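Side-chain contacts in replication protein B (Plasmid RSF1010, PDB 3H20), which acts as the primase of a broad-host-range plasmid, laying down the primers from which its DNA is replicated: residues Gly11-Ala16 with Arg145-Thr150; Met34-Trp39 with Arg141-Leu146; Val97-Thr100 with Asn104-Ala107. All blocks are in the same frame, centred on the assembly; numbering follows the deposited sequence.

Contact 1: residues Gly11-Ala16 with Arg145-Thr150; sequences GRQLKA and RLAGFT. With DPO (diphosphate), chain E.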
loop_
_atom_site.group_PDB
_atom_site.type_symbol
_atom_site.label_atom_id
_atom_site.label_comp_id
_atom_site.label_asym_id
_atom_site.label_seq_id
_atom_site.Cartn_x
_atom_site.Cartn_y
_atom_site.Cartn_z
ATOM N N GLY A 11 -4.379 -26.858 18.247
ATOM C CA GLY A 11 -3.420 -27.870 17.785
ATOM C C GLY A 11 -3.580 -28.254 16.317
ATOM O O GLY A 11 -2.592 -28.297 15.586
ATOM N N ARG A 12 -4.814 -28.547 15.892
ATOM C CA ARG A 12 -5.096 -28.840 14.475
ATOM C C ARG A 12 -4.847 -27.660 13.544
ATOM O O ARG A 12 -4.330 -27.858 12.445
ATOM C CB ARG A 12 -6.530 -29.335 14.262
ATOM C CG ARG A 12 -6.804 -30.717 14.806
ATOM C CD ARG A 12 -8.278 -31.102 14.637
ATOM N NE ARG A 12 -8.512 -32.415 15.236
ATOM C CZ ARG A 12 -9.680 -33.055 15.266
ATOM N NH1 ARG A 12 -10.774 -32.514 14.733
ATOM N NH2 ARG A 12 -9.753 -34.252 15.832
ATOM N N GLN A 13 -5.212 -26.446 13.976
ATOM C CA GLN A 13 -4.999 -25.238 13.158
ATOM C C GLN A 13 -3.507 -24.945 12.941
ATOM O O GLN A 13 -3.080 -24.700 11.806
ATOM C CB GLN A 13 -5.742 -24.005 13.722
ATOM C CG GLN A 13 -5.545 -22.709 12.880
ATOM C CD GLN A 13 -6.518 -21.565 13.202
ATOM O OE1 GLN A 13 -7.535 -21.745 13.891
ATOM N NE2 GLN A 13 -6.223 -20.373 12.655
ATOM N N LEU A 14 -2.721 -24.980 14.020
ATOM C CA LEU A 14 -1.253 -24.817 13.929
ATOM C C LEU A 14 -0.580 -25.851 13.014
ATOM O O LEU A 14 0.320 -25.499 12.240
ATOM C CB LEU A 14 -0.583 -24.846 15.319
ATOM C CG LEU A 14 -1.074 -23.850 16.386
ATOM C CD1 LEU A 14 -0.365 -24.068 17.733
ATOM C CD2 LEU A 14 -0.923 -22.405 15.932
ATOM N N LYS A 15 -1.000 -27.113 13.103
ATOM C CA LYS A 15 -0.438 -28.152 12.239
ATOM C C LYS A 15 -0.775 -27.878 10.779
ATOM O O LYS A 15 0.098 -28.003 9.911
ATOM C CB LYS A 15 -0.913 -29.560 12.640
ATOM C CG LYS A 15 -0.365 -30.696 11.727
ATOM C CD LYS A 15 -1.014 -32.037 12.061
ATOM C CE LYS A 15 -0.930 -33.026 10.898
ATOM N NZ LYS A 15 -1.442 -34.363 11.315
ATOM N N ALA A 16 -2.030 -27.492 10.516
ATOM C CA ALA A 16 -2.498 -27.249 9.147
ATOM C C ALA A 16 -1.803 -26.028 8.545
ATOM O O ALA A 16 -1.506 -25.989 7.336
ATOM C CB ALA A 16 -4.005 -27.055 9.127
ATOM N N ARG A 145 -8.440 -15.263 12.221
ATOM C CA ARG A 145 -8.930 -15.683 13.529
ATOM C C ARG A 145 -8.333 -17.025 13.936
ATOM O O ARG A 145 -8.144 -17.911 13.102
ATOM C CB ARG A 145 -10.458 -15.766 13.526
ATOM C CG ARG A 145 -11.152 -14.427 13.339
ATOM C CD ARG A 145 -10.922 -13.514 14.533
ATOM N NE ARG A 145 -11.937 -12.469 14.628
ATOM C CZ ARG A 145 -12.712 -12.274 15.689
ATOM N NH1 ARG A 145 -13.610 -11.297 15.687
ATOM N NH2 ARG A 145 -12.589 -13.053 16.755
ATOM N N LEU A 146 -8.039 -17.170 15.225
ATOM C CA LEU A 146 -7.651 -18.460 15.782
ATOM C C LEU A 146 -8.863 -19.212 16.323
ATOM O O LEU A 146 -9.634 -18.675 17.119
ATOM C CB LEU A 146 -6.611 -18.276 16.888
ATOM C CG LEU A 146 -6.085 -19.553 17.545
ATOM C CD1 LEU A 146 -5.204 -20.331 16.579
ATOM C CD2 LEU A 146 -5.329 -19.229 18.823
ATOM N N ALA A 147 -9.024 -20.457 15.887
ATOM C CA ALA A 147 -10.165 -21.269 16.292
ATOM C C ALA A 147 -10.109 -21.595 17.780
ATOM O O ALA A 147 -9.031 -21.657 18.372
ATOM C CB ALA A 147 -10.226 -22.546 15.468
ATOM N N GLY A 148 -11.276 -21.805 18.380
ATOM C CA GLY A 148 -11.358 -22.247 19.783
ATOM C C GLY A 148 -11.763 -21.149 20.757
ATOM O O GLY A 148 -11.759 -21.360 21.982
ATOM N N PHE A 149 -12.105 -19.981 20.211
ATOM C CA PHE A 149 -12.404 -18.780 20.995
ATOM C C PHE A 149 -13.707 -18.137 20.531
ATOM O O PHE A 149 -14.150 -18.353 19.402
ATOM C CB PHE A 149 -11.234 -17.774 20.893
ATOM C CG PHE A 149 -9.940 -18.305 21.431
ATOM C CD1 PHE A 149 -9.693 -18.321 22.809
ATOM C CD2 PHE A 149 -8.986 -18.847 20.571
ATOM C CE1 PHE A 149 -8.502 -18.844 23.317
ATOM C CE2 PHE A 149 -7.798 -19.373 21.068
ATOM C CZ PHE A 149 -7.553 -19.368 22.444
ATOM N N THR A 150 -14.337 -17.363 21.407
ATOM C CA THR A 150 -15.539 -16.627 21.027
ATOM C C THR A 150 -15.187 -15.367 20.233
ATOM O O THR A 150 -14.179 -14.712 20.514
ATOM C CB THR A 150 -16.362 -16.205 22.249
ATOM O OG1 THR A 150 -15.505 -15.507 23.162
ATOM C CG2 THR A 150 -16.949 -17.414 22.950
HETATM P P1 DPO E . -12.404 -9.233 12.420
HETATM O O1 DPO E . -12.937 -8.296 11.222
HETATM O O2 DPO E . -11.709 -8.357 13.432
HETATM O O3 DPO E . -11.653 -10.394 11.805
HETATM O O4 DPO E . -13.781 -9.772 13.078
HETATM P P2 DPO E . -14.949 -10.479 12.211
HETATM O O5 DPO E . -15.492 -9.379 11.329
HETATM O O6 DPO E . -14.236 -11.601 11.482
HETATM O O7 DPO E . -15.938 -10.944 13.247
#

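Contact 2: residues Met34-Trp39 with Arg141-Leu146; sequences MMNREW and RHYGRL. With DPO (diphosphate), chain E.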
loop_
_atom_site.group_PDB
_atom_site.type_symbol
_atom_site.label_atom_id
_atom_site.label_comp_id
_atom_site.label_asym_id
_atom_site.label_seq_id
_atom_site.Cartn_x
_atom_site.Cartn_y
_atom_site.Cartn_z
ATOM N N MET A 34 -4.563 -3.341 22.157
ATOM C CA MET A 34 -3.951 -4.364 21.319
ATOM C C MET A 34 -2.683 -4.918 21.962
ATOM O O MET A 34 -1.895 -4.172 22.543
ATOM C CB MET A 34 -3.635 -3.804 19.931
ATOM C CG MET A 34 -3.124 -4.841 18.943
ATOM S SD MET A 34 -4.458 -5.718 18.105
ATOM C CE MET A 34 -3.582 -7.152 17.485
ATOM N N MET A 35 -2.494 -6.229 21.853
ATOM C CA MET A 35 -1.222 -6.851 22.205
ATOM C C MET A 35 -0.827 -7.806 21.078
ATOM O O MET A 35 -1.687 -8.442 20.459
ATOM C CB MET A 35 -1.317 -7.631 23.520
ATOM C CG MET A 35 -1.642 -6.816 24.749
ATOM S SD MET A 35 -1.902 -7.900 26.160
ATOM C CE MET A 35 -2.732 -6.789 27.287
ATOM N N ASN A 36 0.472 -7.887 20.807
ATOM C CA ASN A 36 1.010 -8.827 19.827
ATOM C C ASN A 36 2.190 -9.587 20.427
ATOM O O ASN A 36 3.110 -8.972 20.967
ATOM C CB ASN A 36 1.465 -8.101 18.557
ATOM C CG ASN A 36 0.418 -7.138 18.014
ATOM O OD1 ASN A 36 0.337 -5.975 18.434
ATOM N ND2 ASN A 36 -0.375 -7.614 17.069
ATOM N N ARG A 37 2.150 -10.917 20.348
ATOM C CA ARG A 37 3.272 -11.749 20.800
ATOM C C ARG A 37 3.723 -12.699 19.696
ATOM O O ARG A 37 2.904 -13.172 18.918
ATOM C CB ARG A 37 2.896 -12.575 22.042
ATOM C CG ARG A 37 2.125 -11.845 23.158
ATOM C CD ARG A 37 2.856 -10.643 23.721
ATOM N NE ARG A 37 4.203 -10.950 24.194
ATOM C CZ ARG A 37 5.097 -10.027 24.537
ATOM N NH1 ARG A 37 4.791 -8.738 24.456
ATOM N NH2 ARG A 37 6.303 -10.389 24.957
ATOM N N GLU A 38 5.024 -12.976 19.632
ATOM C CA GLU A 38 5.545 -13.984 18.709
ATOM C C GLU A 38 5.971 -15.232 19.481
ATOM O O GLU A 38 6.786 -15.150 20.414
ATOM C CB GLU A 38 6.716 -13.446 17.876
ATOM C CG GLU A 38 7.166 -14.420 16.773
ATOM C CD GLU A 38 8.505 -14.043 16.159
ATOM O OE1 GLU A 38 8.617 -12.947 15.565
ATOM O OE2 GLU A 38 9.453 -14.848 16.276
ATOM N N TRP A 39 5.420 -16.374 19.068
ATOM C CA TRP A 39 5.541 -17.644 19.795
ATOM C C TRP A 39 5.703 -18.841 18.852
ATOM O O TRP A 39 5.068 -18.878 17.796
ATOM C CB TRP A 39 4.259 -17.891 20.609
ATOM C CG TRP A 39 4.067 -17.015 21.836
ATOM C CD1 TRP A 39 5.036 -16.492 22.635
ATOM C CD2 TRP A 39 2.812 -16.627 22.417
ATOM N NE1 TRP A 39 4.465 -15.777 23.668
ATOM C CE2 TRP A 39 3.101 -15.852 23.559
ATOM C CE3 TRP A 39 1.467 -16.863 22.078
ATOM C CZ2 TRP A 39 2.096 -15.291 24.366
ATOM C CZ3 TRP A 39 0.466 -16.307 22.883
ATOM C CH2 TRP A 39 0.794 -15.534 24.016
ATOM N N ARG A 141 0.563 -9.758 5.396
ATOM C CA ARG A 141 0.677 -9.761 6.860
ATOM C C ARG A 141 -0.664 -9.626 7.604
ATOM O O ARG A 141 -0.704 -9.168 8.745
ATOM C CB ARG A 141 1.644 -8.657 7.305
ATOM C CG ARG A 141 3.103 -8.894 6.907
ATOM C CD ARG A 141 3.765 -9.934 7.813
ATOM N NE ARG A 141 4.121 -9.386 9.121
ATOM C CZ ARG A 141 4.138 -10.091 10.251
ATOM N NH1 ARG A 141 3.808 -11.375 10.239
ATOM N NH2 ARG A 141 4.477 -9.508 11.400
ATOM N N HIS A 142 -1.760 -10.034 6.976
ATOM C CA HIS A 142 -3.063 -9.830 7.604
ATOM C C HIS A 142 -3.371 -10.925 8.609
ATOM O O HIS A 142 -3.061 -12.094 8.380
ATOM C CB HIS A 142 -4.186 -9.726 6.579
ATOM C CG HIS A 142 -5.406 -9.041 7.110
ATOM N ND1 HIS A 142 -5.543 -7.668 7.121
ATOM C CD2 HIS A 142 -6.532 -9.539 7.673
ATOM C CE1 HIS A 142 -6.706 -7.350 7.662
ATOM N NE2 HIS A 142 -7.327 -8.467 8.003
ATOM N N TYR A 143 -3.977 -10.526 9.723
ATOM C CA TYR A 143 -4.365 -11.454 10.782
ATOM C C TYR A 143 -5.636 -12.210 10.384
ATOM O O TYR A 143 -6.591 -11.610 9.883
ATOM C CB TYR A 143 -4.617 -10.689 12.088
ATOM C CG TYR A 143 -3.437 -10.586 13.034
ATOM C CD1 TYR A 143 -2.819 -11.727 13.535
ATOM C CD2 TYR A 143 -2.967 -9.345 13.460
ATOM C CE1 TYR A 143 -1.751 -11.645 14.424
ATOM C CE2 TYR A 143 -1.895 -9.249 14.357
ATOM C CZ TYR A 143 -1.292 -10.411 14.827
ATOM O OH TYR A 143 -0.239 -10.325 15.724
ATOM N N GLY A 144 -5.639 -13.520 10.610
ATOM C CA GLY A 144 -6.873 -14.282 10.664
ATOM C C GLY A 144 -7.288 -14.614 12.083
ATOM O O GLY A 144 -6.581 -14.292 13.039
ATOM N N ARG A 145 -8.440 -15.263 12.221
ATOM C CA ARG A 145 -8.930 -15.683 13.529
ATOM C C ARG A 145 -8.333 -17.025 13.936
ATOM O O ARG A 145 -8.144 -17.911 13.102
ATOM C CB ARG A 145 -10.458 -15.766 13.526
ATOM C CG ARG A 145 -11.152 -14.427 13.339
ATOM C CD ARG A 145 -10.922 -13.514 14.533
ATOM N NE ARG A 145 -11.937 -12.469 14.628
ATOM C CZ ARG A 145 -12.712 -12.274 15.689
ATOM N NH1 ARG A 145 -13.610 -11.297 15.687
ATOM N NH2 ARG A 145 -12.589 -13.053 16.755
ATOM N N LEU A 146 -8.039 -17.170 15.225
ATOM C CA LEU A 146 -7.651 -18.460 15.782
ATOM C C LEU A 146 -8.863 -19.212 16.323
ATOM O O LEU A 146 -9.634 -18.675 17.119
ATOM C CB LEU A 146 -6.611 -18.276 16.888
ATOM C CG LEU A 146 -6.085 -19.553 17.545
ATOM C CD1 LEU A 146 -5.204 -20.331 16.579
ATOM C CD2 LEU A 146 -5.329 -19.229 18.823
HETATM P P1 DPO E . -12.404 -9.233 12.420
HETATM O O1 DPO E . -12.937 -8.296 11.222
HETATM O O2 DPO E . -11.709 -8.357 13.432
HETATM O O3 DPO E . -11.653 -10.394 11.805
HETATM O O4 DPO E . -13.781 -9.772 13.078
HETATM P P2 DPO E . -14.949 -10.479 12.211
HETATM O O5 DPO E . -15.492 -9.379 11.329
HETATM O O6 DPO E . -14.236 -11.601 11.482
HETATM O O7 DPO E . -15.938 -10.944 13.247
#

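Contact 3: residues Val97-Thr100 with Asn104-Ala107; sequences VVET and NYQA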
loop_
_atom_site.group_PDB
_atom_site.type_symbol
_atom_site.label_atom_id
_atom_site.label_comp_id
_atom_site.label_asym_id
_atom_site.label_seq_id
_atom_site.Cartn_x
_atom_site.Cartn_y
_atom_site.Cartn_z
ATOM N N VAL A 97 -9.904 -24.094 6.744
ATOM C CA VAL A 97 -11.063 -23.192 6.724
ATOM C C VAL A 97 -11.512 -22.925 8.159
ATOM O O VAL A 97 -11.650 -23.857 8.957
ATOM C CB VAL A 97 -12.248 -23.802 5.910
ATOM C CG1 VAL A 97 -13.497 -22.884 5.943
ATOM C CG2 VAL A 97 -11.838 -24.062 4.455
ATOM N N VAL A 98 -11.749 -21.648 8.465
ATOM C CA VAL A 98 -12.217 -21.211 9.772
ATOM C C VAL A 98 -13.555 -20.471 9.616
ATOM O O VAL A 98 -13.684 -19.558 8.787
ATOM C CB VAL A 98 -11.141 -20.318 10.465
ATOM C CG1 VAL A 98 -11.714 -19.575 11.678
ATOM C CG2 VAL A 98 -9.901 -21.165 10.885
ATOM N N GLU A 99 -14.553 -20.885 10.390
ATOM C CA GLU A 99 -15.838 -20.181 10.442
ATOM C C GLU A 99 -15.755 -19.127 11.548
ATOM O O GLU A 99 -15.642 -19.460 12.728
ATOM C CB GLU A 99 -16.987 -21.160 10.702
ATOM C CG GLU A 99 -18.410 -20.549 10.553
ATOM C CD GLU A 99 -19.508 -21.615 10.419
ATOM O OE1 GLU A 99 -19.252 -22.788 10.769
ATOM O OE2 GLU A 99 -20.639 -21.278 9.980
ATOM N N THR A 100 -15.801 -17.860 11.158
ATOM C CA THR A 100 -15.587 -16.741 12.088
ATOM C C THR A 100 -16.870 -16.314 12.786
ATOM O O THR A 100 -16.851 -15.838 13.929
ATOM C CB THR A 100 -14.974 -15.533 11.346
ATOM O OG1 THR A 100 -15.820 -15.173 10.253
ATOM C CG2 THR A 100 -13.589 -15.877 10.816
ATOM N N ASN A 104 -20.083 -17.436 7.717
ATOM C CA ASN A 104 -18.975 -16.550 7.346
ATOM C C ASN A 104 -17.630 -17.237 7.581
ATOM O O ASN A 104 -17.348 -17.702 8.694
ATOM C CB ASN A 104 -19.038 -15.239 8.150
ATOM C CG ASN A 104 -20.245 -14.391 7.801
ATOM O OD1 ASN A 104 -20.490 -14.090 6.633
ATOM N ND2 ASN A 104 -21.004 -13.991 8.813
ATOM N N TYR A 105 -16.810 -17.312 6.535
ATOM C CA TYR A 105 -15.570 -18.110 6.564
ATOM C C TYR A 105 -14.302 -17.359 6.159
ATOM O O TYR A 105 -14.344 -16.378 5.403
ATOM C CB TYR A 105 -15.700 -19.364 5.671
ATOM C CG TYR A 105 -16.904 -20.236 5.982
ATOM C CD1 TYR A 105 -16.823 -21.263 6.929
ATOM C CD2 TYR A 105 -18.111 -20.047 5.320
ATOM C CE1 TYR A 105 -17.926 -22.068 7.220
ATOM C CE2 TYR A 105 -19.228 -20.845 5.604
ATOM C CZ TYR A 105 -19.121 -21.850 6.561
ATOM O OH TYR A 105 -20.205 -22.642 6.842
ATOM N N GLN A 106 -13.180 -17.856 6.674
ATOM C CA GLN A 106 -11.835 -17.509 6.224
ATOM C C GLN A 106 -11.165 -18.763 5.697
ATOM O O GLN A 106 -11.361 -19.860 6.245
ATOM C CB GLN A 106 -10.989 -16.999 7.413
ATOM C CG GLN A 106 -11.299 -15.575 7.788
ATOM C CD GLN A 106 -10.558 -15.090 9.013
ATOM O OE1 GLN A 106 -9.941 -15.869 9.745
ATOM N NE2 GLN A 106 -10.624 -13.792 9.248
ATOM N N ALA A 107 -10.358 -18.614 4.653
ATOM C CA ALA A 107 -9.524 -19.724 4.186
ATOM C C ALA A 107 -8.055 -19.302 4.121
ATOM O O ALA A 107 -7.753 -18.166 3.754
ATOM C CB ALA A 107 -10.004 -20.212 2.809
HETATM O O HOH W 1 -14.909 -14.356 7.638
#

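Contact 1: residues Gly11-Ala16 with Arg145-Thr150
In the primase domain, the buried face of helix 6-17 sends one glutamine, Gln13, to the chain that leaves the edge strand 144-145, where its amide makes a pair of hydrogen bonds to the backbone of Arg145 and Ala147. In the first, OE1 of Gln13 accepts the backbone N-H of Ala147 at 2.8 Å between Ala147 N and Gln13 OE1; the donor sits 24° off the plane of the amide carbonyl. In the second, Gln13 NE2 gives a straight bond to the backbone O of Arg145, 3.2 Å long, and that oxygen lies almost exactly in the glutamine amide plane. Donor and acceptor are thus used together, which fixes the flip of the amide. The side chain gets there by stretching out fully: CG is anti to the backbone N (chi1 -180°) and the chain continues extended beyond it. Leu146, between the two gripped residues, lays CD1 against the amide carbon, 3.8 Å from Leu146 CD1 to Gln13 CD. The side chain of Arg145 leaves the backbone away from the helix at CB; its NH1 donates to O4 of the diphosphate, 3.0 Å from Arg145 NH1 to DPO O4, while NH2 forms a salt bridge with Asp60. Around these bonds, strand 59-65 contributes Ile63, which touches Gln13, Leu14 and Leu146, and strand 167-170 brings Leu168 against both Gln13 and Ala147.

Contact 2: residues Met34-Trp39 with Arg141-Leu146
The phenol oxygen of Tyr143 takes the side-chain amide N-H of Asn36 in the one polar bond between these segments, 3.0 Å from Asn36 ND2 to Tyr143 OH and close to straight at 167°. The tyrosine oxygen lies practically in the Asn36 amide plane; ND2 in turn stands at the edge of the ring, near its plane, and also passes close to the neighbouring ring carbon, 3.5 Å from Asn36 ND2 to Tyr143 CE2. Amide and ring planes are only 17° apart, so the two flat groups meet edge to edge instead of stacking.

Met34, two residues earlier and directed to the same side of the strand, adds the apolar half of the contact. Its CG stands anti to the backbone N (chi1 -174°) and the chain then bends at the next bond, which brings the terminal methyl over to the tyrosine, 4.1 Å from Met34 CE to Tyr143 CE2. The methyl arrives obliquely.

Little surface is buried, and the backbones stay far apart: the nearest CA atoms, those of Asn36 and Tyr143, are 10.8 Å from each other, so the long tyrosine side chain does the bridging. Arg64 forms a cation-pi interaction with its ring, and Asp23 and Tyr62 touch it too. Nearby, Arg141 makes a salt bridge with Asp23, and Glu38 one with Arg21.

Strands 34-40 and 144-145 are the two outermost members of a four-stranded antiparallel sheet, with strands 21-28 and 59-65 between them; the contact is a side-chain bridge between edge strand 34-40 and the residue that leads into the other edge strand, 144-145, in the primase domain.

Contact 3: residues Val97-Thr100 with Asn104-Ala107
Strands 96-99 and 104-110 form an antiparallel beta hairpin, and its firm part is the ladder around Val98 and Gln106. These two make a hydrogen-bonded pair, 2.9 Å from Val98 N to Gln106 O and 2.8 Å from Gln106 N to Val98 O, both nearly straight. Val97 with Ala107 and Glu99 with Tyr105 are the flanking non-hydrogen-bonded pairs. On their face of the sheet, Glu99 CG is anti to its backbone N (chi1 -171°) and the chain runs on extended, which lays it along the tyrosine ring, 3.6 Å from Glu99 CD to Tyr105 CE1. Val97 CG1 meets the same side of the ring nearer its root, 3.8 Å from Tyr105 CD1. The carboxylate's strong partner is Arg169, through OE1, and Leu84 of helix 81-89 touches Val97, Tyr105 and Ala107.

Towards the turn the hold is looser. Asn104 is partly exposed, its side chain tied to Ser101, and the last rung, 2.9 Å from Thr100 N to Asn104 O, is bent to 146°. A water lies 2.9 Å from Thr100 OG1 and only weakly reaches Tyr105 O.

By contrast, on the buried face of Val98 and Gln106, the glutamine amide is engaged by Asp77 and by the backbone N-H of Arg145. Over the face of that amide, the side chains crossing at about a right angle, sits the threonine methyl, 3.6 Å from Thr100 CG2 to Gln106 CD.

Contacts 1 and 3 meet at Arg145, one of the four residues of the diphosphate pocket along with Tyr62, Asn151 and Lys153; contact 2 is made by Tyr143, two residues earlier on the same run of chain. The centres of contacts 1 and 2 are about 12 Å apart, and the run 141-150 meets strand 34-40 through Tyr143 and helix 6-17 through Arg145 to Ala147. Contact 3 belongs to the second sheet, its centre about 11 Å from that of contact 1. It reaches Arg145 through a probable hydrogen bond, 3.0 Å from Arg145 N to Gln106 OE1, and through packing of Arg145 CG on Thr100 CG2 at 3.8 Å. The Thr100 side chain also lies about 4 Å from the diphosphate.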